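Side-chain contacts in glycoside hydrolase family 15, cellulose signaling associated protein envoy (Hypocrea jecorina, PDB 4WUJ), which senses blue light through a flavin mononucleotide bound in its LOV domain and takes part in a pathway integrating light and oxidative stress: residues L40-I45 / P51-S56; G58-Q61 / S66-E69; I111-K116 / F121-T126. All coordinates share one frame; numbering follows the deposited sequence.

Contact 1: residues L40-I45 / P51-S56; sequences LTLCDI and PIVYAS. With FMN (flavin mononucleotide), chain I.
Leu42 and Tyr54 pair across the antiparallel hairpin of strands 39-44 and 52-55, at one edge of the PAS-fold sheet of this LOV domain. Backbone bonds hold the two strands together. Leu42 N donates to Tyr54 O at 2.8 Å. Leu42 O accepts Val53 N at 2.8 Å, and Tyr54 N binds it weakly. Val53 and Tyr54 therefore both face Leu42, a classic beta bulge. Past it, Asp44 N reaches Pro51 O. At the far end Ser56 N bonds Leu40 O, and Leu40 N donates to Ser56 OG at 2.8 Å, bent to 132°. Ser56 OG sits between its own N and carbonyl carbon (chi1 58°), where it is also hydrogen-bonded to Val38 O and weakly caps Phe59 N.

Apolar contacts cover one face. Leu40 CD2 comes to the edge of the Tyr54 ring, 3.8 Å from Tyr54 CD1. Leu42 CG leans on Val53 CG2. Helix 14-22 packs on Leu40, Leu42 and Tyr54, while Tyr54 OH bonds Cys36 N of the second subunit.

Flavin contacts occupy the other face. Cys43 SG lies 3.6 Å from FMN C7M and 3.8 Å from Ile52 CG1. Thr41 OG1 is 3.3 Å from FMN C6 and is weakly bonded to Gln144. Backbone hydrogen bonds and the bulge thus set the hairpin's shape, while Thr41 and Cys43 meet the flavin's dimethylbenzene edge by van der Waals contact.

Contact 2: residues G58-Q61 / S66-E69; sequences GFYQ and SAPE
Tyr60 brings its phenol to Ala67, joining two short helices, 57-63 and 67-70, in the helical part of the PAS fold. No hydrogen bond crosses between the segments. The contact is made by one ring on a helix start. Tyr60 CE1 is 3.5 Å from Ser66 C and 3.4 Å from Ala67 CA. Farther along the ring, Tyr60 OH touches Ala67 CB at 3.2 Å, a close approach. The ring meets this backbone obliquely. With CG opposite the carbonyl carbon (chi1 -57°), the side chain leaves helix 57-63 toward Ala67. Replacing Tyr60 with an alanine would probably leave Ala67 and the Ser66 backbone without their cover from this helix and open a gap between the two helices.

The next shell fixes the two sides. Ser66 is the N-cap residue of helix 67-70, but its hydroxyl makes no capping bond. The Glu69 carboxylate folds back to the Ser66 backbone N instead. The other oxygen of Glu69 forms a salt bridge with Lys116, which ties this helix start to the end of the segment 111-116. On the first helix, Phe59 brings its ring edge to Tyr60 CD1, and both aromatic residues pack on Ile70. Phe59 also reaches Thr41 in strand 39-44, so the surface contact is backed by the sheet. In the hydrogen bond within segment 66-69, Ser66 N lies 3.0 Å from Glu69 OE1 and approaches from above the carboxylate plane, 43° out of it.

Contact 3: residues I111-K116 / F121-T126; sequences IVNYKK and FTNVVT. With FMN (flavin mononucleotide), chain I.
Asn113 and Asn123 join side chain to side chain across a beta hairpin, strands 107-114 and 120-129, at the pyrimidine end of the flavin in this PAS-fold LOV domain. Segments 111-114 and 121-126 lie 115° apart in direction, a strong twist. Backbone bonds link Ile111 with Asn123 and Asn113 with Phe121, so Ile111, Asn113, Phe121 and Asn123 share one face. Asn123 ND2 donates to Asn113 OD1 at 2.9 Å, with the two amide planes almost perpendicular. Asn123 OD1 accepts Ala145 N, which settles how this amide is turned.

Apolar groups border the pair. Ile111 CG2 meets Val125 CG2 at 4.0 Å, and Val125 CG2 also lies 3.5 Å from FMN O4. Phe121 folds over its own chain (chi1 62°) and brings CZ to 3.8 Å from Asn113 CB. Lys115 CG touches this ring at Phe121 CE1, the two side chains crossing at about a right angle, while Lys115 NZ forms a salt bridge with Glu146.

Asn113 reads the flavin with both amide atoms. Its ND2 donates to FMN O2 at 2.8 Å. Its OD1, already gripped by Asn123, accepts FMN N3 at 2.7 Å in a nearly straight bond of 168°.

In the fold
Contact 1 is the most buried, contact 3 is partly buried, and contact 2 lies at the surface. Contacts 1 and 3 are both hairpins of the same antiparallel sheet and hold its two outermost strands within the chain. Both reach the flavin and the second subunit. Their chemistry differs: contact 1 offers van der Waals contact to the benzenoid end, whereas contact 3 offers amide hydrogen bonds to the pyrimidine end. Contact 2 joins helices and relies on one aromatic ring. It connects the other two. Helix 57-63 follows directly from strand 52-55, where Tyr60 touches Ala55, and a salt bridge joins contact 2 to contact 3.

Contact 1: residues L40-I45 / P51-S56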
# COMPACT_ATOMS: atom_id res chain seq x y z
N LEU C 40 2.22 -7.72 -0.06
CA LEU C 40 0.99 -8.04 -0.77
C LEU C 40 1.30 -8.64 -2.11
O LEU C 40 2.21 -8.18 -2.80
CB LEU C 40 0.15 -6.80 -0.99
CG LEU C 40 -1.17 -6.96 -1.74
CD1 LEU C 40 -2.21 -5.96 -1.23
CD2 LEU C 40 -0.98 -6.81 -3.25
N THR C 41 0.58 -9.71 -2.45
CA THR C 41 0.63 -10.28 -3.79
C THR C 41 -0.79 -10.32 -4.34
O THR C 41 -1.79 -10.42 -3.62
CB THR C 41 1.28 -11.71 -3.82
OG1 THR C 41 0.45 -12.65 -3.13
CG2 THR C 41 2.65 -11.70 -3.19
N LEU C 42 -0.86 -10.19 -5.65
CA LEU C 42 -2.09 -10.32 -6.38
C LEU C 42 -1.83 -11.43 -7.42
O LEU C 42 -0.84 -11.38 -8.19
CB LEU C 42 -2.41 -9.01 -7.08
CG LEU C 42 -3.76 -8.77 -7.71
CD1 LEU C 42 -4.95 -9.03 -6.78
CD2 LEU C 42 -3.74 -7.31 -8.15
N CYS C 43 -2.72 -12.42 -7.43
CA CYS C 43 -2.56 -13.58 -8.31
C CYS C 43 -3.79 -13.74 -9.15
O CYS C 43 -4.90 -13.56 -8.66
CB CYS C 43 -2.31 -14.84 -7.50
SG CYS C 43 -0.73 -14.84 -6.60
N ASP C 44 -3.60 -14.01 -10.45
CA ASP C 44 -4.71 -14.24 -11.31
C ASP C 44 -5.04 -15.76 -11.30
O ASP C 44 -4.43 -16.54 -12.03
CB ASP C 44 -4.39 -13.75 -12.73
CG ASP C 44 -5.59 -13.82 -13.65
OD1 ASP C 44 -6.54 -14.56 -13.34
OD2 ASP C 44 -5.57 -13.14 -14.70
N ILE C 45 -5.98 -16.18 -10.47
CA ILE C 45 -6.23 -17.61 -10.36
C ILE C 45 -7.02 -18.26 -11.56
O ILE C 45 -7.18 -19.47 -11.61
CB ILE C 45 -6.87 -17.95 -9.01
CG1 ILE C 45 -8.26 -17.36 -8.94
CG2 ILE C 45 -5.99 -17.41 -7.82
CD1 ILE C 45 -9.16 -18.12 -8.03
N PRO C 51 -0.57 -17.32 -11.34
CA PRO C 51 0.65 -16.50 -11.30
C PRO C 51 0.49 -15.16 -10.57
O PRO C 51 -0.56 -14.50 -10.56
CB PRO C 51 0.95 -16.26 -12.80
CG PRO C 51 -0.41 -16.25 -13.44
CD PRO C 51 -1.24 -17.26 -12.65
N ILE C 52 1.56 -14.76 -9.94
CA ILE C 52 1.66 -13.39 -9.41
C ILE C 52 1.64 -12.38 -10.58
O ILE C 52 2.43 -12.49 -11.52
CB ILE C 52 2.94 -13.18 -8.62
CG1 ILE C 52 2.93 -14.03 -7.36
CG2 ILE C 52 3.12 -11.70 -8.20
CD1 ILE C 52 4.34 -14.23 -6.83
N VAL C 53 0.71 -11.42 -10.51
CA VAL C 53 0.66 -10.34 -11.49
C VAL C 53 1.07 -9.01 -10.88
O VAL C 53 1.28 -8.03 -11.60
CB VAL C 53 -0.71 -10.23 -12.18
CG1 VAL C 53 -1.01 -11.51 -12.93
CG2 VAL C 53 -1.80 -9.97 -11.20
N TYR C 54 1.17 -8.98 -9.55
CA TYR C 54 1.63 -7.81 -8.81
C TYR C 54 2.10 -8.21 -7.42
O TYR C 54 1.37 -8.94 -6.70
CB TYR C 54 0.48 -6.79 -8.66
CG TYR C 54 0.84 -5.60 -7.82
CD1 TYR C 54 0.67 -5.60 -6.43
CD2 TYR C 54 1.38 -4.45 -8.42
CE1 TYR C 54 1.02 -4.47 -5.66
CE2 TYR C 54 1.72 -3.34 -7.67
CZ TYR C 54 1.55 -3.35 -6.29
OH TYR C 54 1.94 -2.23 -5.60
N ALA C 55 3.27 -7.71 -7.02
CA ALA C 55 3.72 -7.77 -5.63
C ALA C 55 4.13 -6.36 -5.16
O ALA C 55 4.75 -5.58 -5.91
CB ALA C 55 4.87 -8.72 -5.50
N SER C 56 3.76 -6.03 -3.91
CA SER C 56 4.04 -4.71 -3.34
C SER C 56 5.52 -4.51 -3.01
O SER C 56 6.27 -5.47 -2.93
CB SER C 56 3.25 -4.53 -2.05
OG SER C 56 3.60 -5.55 -1.12
N1 FMN I . 1.98 -19.68 0.16
C2 FMN I . 3.00 -19.40 1.05
O2 FMN I . 3.65 -20.31 1.55
N3 FMN I . 3.30 -18.08 1.36
C4 FMN I . 2.60 -17.03 0.82
O4 FMN I . 2.91 -15.88 1.12
C4A FMN I . 1.56 -17.30 -0.08
N5 FMN I . 0.84 -16.26 -0.66
C5A FMN I . -0.17 -16.53 -1.53
C6 FMN I . -0.87 -15.47 -2.07
C7 FMN I . -1.89 -15.69 -2.98
C7M FMN I . -2.63 -14.51 -3.52
C8 FMN I . -2.22 -17.02 -3.34
C8M FMN I . -3.33 -17.28 -4.33
C9 FMN I . -1.52 -18.09 -2.77
C9A FMN I . -0.49 -17.85 -1.87
N10 FMN I . 0.24 -18.90 -1.30
C10 FMN I . 1.26 -18.62 -0.41
C1' FMN I . -0.04 -20.37 -1.54
C2' FMN I . 0.53 -21.04 -2.77
O2' FMN I . 0.61 -20.09 -3.81
C3' FMN I . -0.35 -22.28 -3.10
O3' FMN I . -1.70 -21.90 -3.29
C4' FMN I . -0.28 -23.32 -1.96
O4' FMN I . 1.04 -23.81 -1.89
C5' FMN I . -1.29 -24.47 -2.10
O5' FMN I . -1.23 -25.01 -3.41
P FMN I . -0.22 -26.19 -3.77
O1P FMN I . -0.37 -26.41 -5.26
O2P FMN I . 1.22 -25.90 -3.48
O3P FMN I . -0.62 -27.42 -3.02

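Contact 2: residues G58-Q61 / S66-E69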
# COMPACT_ATOMS: atom_id res chain seq x y z
N GLY C 58 6.53 -3.82 -0.08
CA GLY C 58 6.61 -4.61 1.15
C GLY C 58 6.92 -6.10 0.89
O GLY C 58 7.57 -6.75 1.72
N PHE C 59 6.46 -6.67 -0.23
CA PHE C 59 6.73 -8.09 -0.49
C PHE C 59 8.19 -8.28 -0.84
O PHE C 59 8.83 -9.21 -0.37
CB PHE C 59 5.86 -8.65 -1.61
CG PHE C 59 6.17 -10.10 -2.00
CD1 PHE C 59 5.52 -11.18 -1.35
CD2 PHE C 59 7.09 -10.37 -3.02
CE1 PHE C 59 5.78 -12.52 -1.73
CE2 PHE C 59 7.37 -11.69 -3.41
CZ PHE C 59 6.70 -12.78 -2.77
N TYR C 60 8.73 -7.41 -1.68
CA TYR C 60 10.14 -7.53 -2.01
C TYR C 60 11.03 -7.25 -0.77
O TYR C 60 12.11 -7.84 -0.62
CB TYR C 60 10.47 -6.61 -3.17
CG TYR C 60 9.64 -6.88 -4.41
CD1 TYR C 60 9.67 -8.13 -5.03
CD2 TYR C 60 8.84 -5.89 -4.98
CE1 TYR C 60 8.92 -8.39 -6.18
CE2 TYR C 60 8.07 -6.15 -6.14
CZ TYR C 60 8.13 -7.40 -6.74
OH TYR C 60 7.40 -7.70 -7.86
N GLN C 61 10.56 -6.41 0.14
CA GLN C 61 11.33 -6.10 1.34
C GLN C 61 11.23 -7.27 2.33
O GLN C 61 12.21 -7.63 3.00
CB GLN C 61 10.82 -4.80 2.00
CG GLN C 61 11.64 -4.31 3.17
CD GLN C 61 12.85 -3.55 2.71
OE1 GLN C 61 13.71 -4.08 2.01
NE2 GLN C 61 12.91 -2.26 3.06
N SER C 66 13.28 -9.86 -6.06
CA SER C 66 12.99 -8.72 -6.92
C SER C 66 11.89 -9.12 -7.90
O SER C 66 11.57 -10.31 -8.06
CB SER C 66 14.23 -8.31 -7.70
OG SER C 66 14.52 -9.29 -8.69
N ALA C 67 11.33 -8.14 -8.60
CA ALA C 67 10.13 -8.37 -9.38
C ALA C 67 10.33 -9.44 -10.41
O ALA C 67 9.48 -10.32 -10.54
CB ALA C 67 9.70 -7.10 -10.03
N PRO C 68 11.44 -9.38 -11.17
CA PRO C 68 11.62 -10.29 -12.31
C PRO C 68 11.92 -11.71 -11.88
O PRO C 68 11.79 -12.64 -12.66
CB PRO C 68 12.82 -9.69 -13.07
CG PRO C 68 13.08 -8.31 -12.40
CD PRO C 68 12.59 -8.47 -11.01
N GLU C 69 12.36 -11.87 -10.64
CA GLU C 69 12.56 -13.18 -10.04
C GLU C 69 11.22 -13.91 -9.71
O GLU C 69 11.16 -15.14 -9.76
CB GLU C 69 13.41 -13.05 -8.75
CG GLU C 69 14.80 -12.38 -8.93
CD GLU C 69 15.66 -12.33 -7.63
OE1 GLU C 69 15.16 -12.16 -6.50
OE2 GLU C 69 16.89 -12.46 -7.75

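Contact 3: residues I111-K116 / F121-T126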
# COMPACT_ATOMS: atom_id res chain seq x y z
N ILE C 111 2.48 -20.25 8.50
CA ILE C 111 3.19 -21.26 7.78
C ILE C 111 4.60 -20.82 7.68
O ILE C 111 4.87 -19.62 7.69
CB ILE C 111 2.59 -21.42 6.31
CG1 ILE C 111 3.41 -22.38 5.46
CG2 ILE C 111 2.48 -20.06 5.58
CD1 ILE C 111 2.79 -22.64 4.08
N VAL C 112 5.52 -21.75 7.50
CA VAL C 112 6.91 -21.36 7.33
C VAL C 112 7.24 -21.10 5.90
O VAL C 112 7.06 -21.97 5.04
CB VAL C 112 7.86 -22.41 7.88
CG1 VAL C 112 9.32 -22.06 7.49
CG2 VAL C 112 7.67 -22.55 9.42
N ASN C 113 7.72 -19.88 5.63
CA ASN C 113 8.37 -19.62 4.35
C ASN C 113 9.84 -19.26 4.51
O ASN C 113 10.38 -19.13 5.62
CB ASN C 113 7.66 -18.51 3.54
CG ASN C 113 6.21 -18.84 3.25
OD1 ASN C 113 5.40 -17.93 3.09
ND2 ASN C 113 5.87 -20.14 3.21
N TYR C 114 10.46 -19.08 3.35
CA TYR C 114 11.88 -18.85 3.28
C TYR C 114 12.12 -17.61 2.45
O TYR C 114 11.64 -17.51 1.32
CB TYR C 114 12.55 -20.08 2.72
CG TYR C 114 12.33 -21.26 3.66
CD1 TYR C 114 13.15 -21.45 4.77
CD2 TYR C 114 11.26 -22.14 3.47
CE1 TYR C 114 12.94 -22.51 5.65
CE2 TYR C 114 11.04 -23.20 4.34
CZ TYR C 114 11.88 -23.38 5.44
OH TYR C 114 11.67 -24.44 6.31
N LYS C 115 12.82 -16.65 3.05
CA LYS C 115 13.29 -15.46 2.33
C LYS C 115 14.24 -15.96 1.28
O LYS C 115 14.59 -17.13 1.27
CB LYS C 115 13.99 -14.47 3.28
CG LYS C 115 13.02 -13.76 4.22
CD LYS C 115 13.72 -13.07 5.38
CE LYS C 115 12.86 -11.99 6.01
NZ LYS C 115 12.52 -12.22 7.43
N LYS C 116 14.64 -15.10 0.37
CA LYS C 116 15.50 -15.52 -0.70
C LYS C 116 16.88 -15.96 -0.20
O LYS C 116 17.62 -16.64 -0.92
CB LYS C 116 15.68 -14.40 -1.68
CG LYS C 116 16.71 -14.74 -2.74
CD LYS C 116 17.01 -13.52 -3.57
CE LYS C 116 17.99 -13.83 -4.68
NZ LYS C 116 18.08 -12.65 -5.52
N PHE C 121 10.72 -17.88 8.19
CA PHE C 121 9.93 -17.02 9.03
C PHE C 121 8.52 -17.48 9.08
O PHE C 121 7.95 -17.98 8.11
CB PHE C 121 9.97 -15.56 8.55
CG PHE C 121 9.40 -15.34 7.16
CD1 PHE C 121 10.16 -15.60 6.04
CD2 PHE C 121 8.12 -14.82 6.99
CE1 PHE C 121 9.66 -15.39 4.77
CE2 PHE C 121 7.63 -14.59 5.71
CZ PHE C 121 8.40 -14.90 4.60
N THR C 122 7.93 -17.27 10.24
CA THR C 122 6.55 -17.60 10.42
C THR C 122 5.66 -16.53 9.75
O THR C 122 5.29 -15.53 10.35
CB THR C 122 6.27 -17.80 11.89
OG1 THR C 122 7.10 -18.88 12.34
CG2 THR C 122 4.79 -18.11 12.15
N ASN C 123 5.33 -16.79 8.48
CA ASN C 123 4.58 -15.85 7.69
C ASN C 123 3.12 -15.95 8.05
O ASN C 123 2.54 -17.05 7.99
CB ASN C 123 4.83 -16.18 6.21
CG ASN C 123 4.19 -15.19 5.26
OD1 ASN C 123 3.45 -14.30 5.70
ND2 ASN C 123 4.45 -15.35 3.96
N VAL C 124 2.49 -14.85 8.46
CA VAL C 124 1.03 -14.90 8.62
C VAL C 124 0.34 -14.44 7.32
O VAL C 124 0.19 -13.22 7.02
CB VAL C 124 0.52 -14.13 9.84
CG1 VAL C 124 -0.97 -14.32 10.02
CG2 VAL C 124 1.28 -14.56 11.11
N VAL C 125 -0.08 -15.45 6.56
CA VAL C 125 -0.63 -15.27 5.23
C VAL C 125 -2.11 -15.28 5.29
O VAL C 125 -2.73 -16.18 5.86
CB VAL C 125 -0.19 -16.41 4.29
CG1 VAL C 125 -0.77 -16.19 2.92
CG2 VAL C 125 1.34 -16.52 4.21
N THR C 126 -2.70 -14.28 4.67
CA THR C 126 -4.16 -14.23 4.51
C THR C 126 -4.47 -14.14 3.02
O THR C 126 -3.91 -13.30 2.33
CB THR C 126 -4.76 -12.94 5.11
OG1 THR C 126 -4.40 -12.83 6.48
CG2 THR C 126 -6.27 -12.92 4.96
N1 FMN I . 1.98 -19.68 0.16
C2 FMN I . 3.00 -19.40 1.05
O2 FMN I . 3.65 -20.31 1.55
N3 FMN I . 3.30 -18.08 1.36
C4 FMN I . 2.60 -17.03 0.82
O4 FMN I . 2.91 -15.88 1.12
C4A FMN I . 1.56 -17.30 -0.08
N5 FMN I . 0.84 -16.26 -0.66
C5A FMN I . -0.17 -16.53 -1.53
C6 FMN I . -0.87 -15.47 -2.07
C7 FMN I . -1.89 -15.69 -2.98
C7M FMN I . -2.63 -14.51 -3.52
C8 FMN I . -2.22 -17.02 -3.34
C8M FMN I . -3.33 -17.28 -4.33
C9 FMN I . -1.52 -18.09 -2.77
C9A FMN I . -0.49 -17.85 -1.87
N10 FMN I . 0.24 -18.90 -1.30
C10 FMN I . 1.26 -18.62 -0.41
C1' FMN I . -0.04 -20.37 -1.54
C2' FMN I . 0.53 -21.04 -2.77
O2' FMN I . 0.61 -20.09 -3.81
C3' FMN I . -0.35 -22.28 -3.10
O3' FMN I . -1.70 -21.90 -3.29
C4' FMN I . -0.28 -23.32 -1.96
O4' FMN I . 1.04 -23.81 -1.89
C5' FMN I . -1.29 -24.47 -2.10
O5' FMN I . -1.23 -25.01 -3.41
P FMN I . -0.22 -26.19 -3.77
O1P FMN I . -0.37 -26.41 -5.26
O2P FMN I . 1.22 -25.90 -3.48
O3P FMN I . -0.62 -27.42 -3.02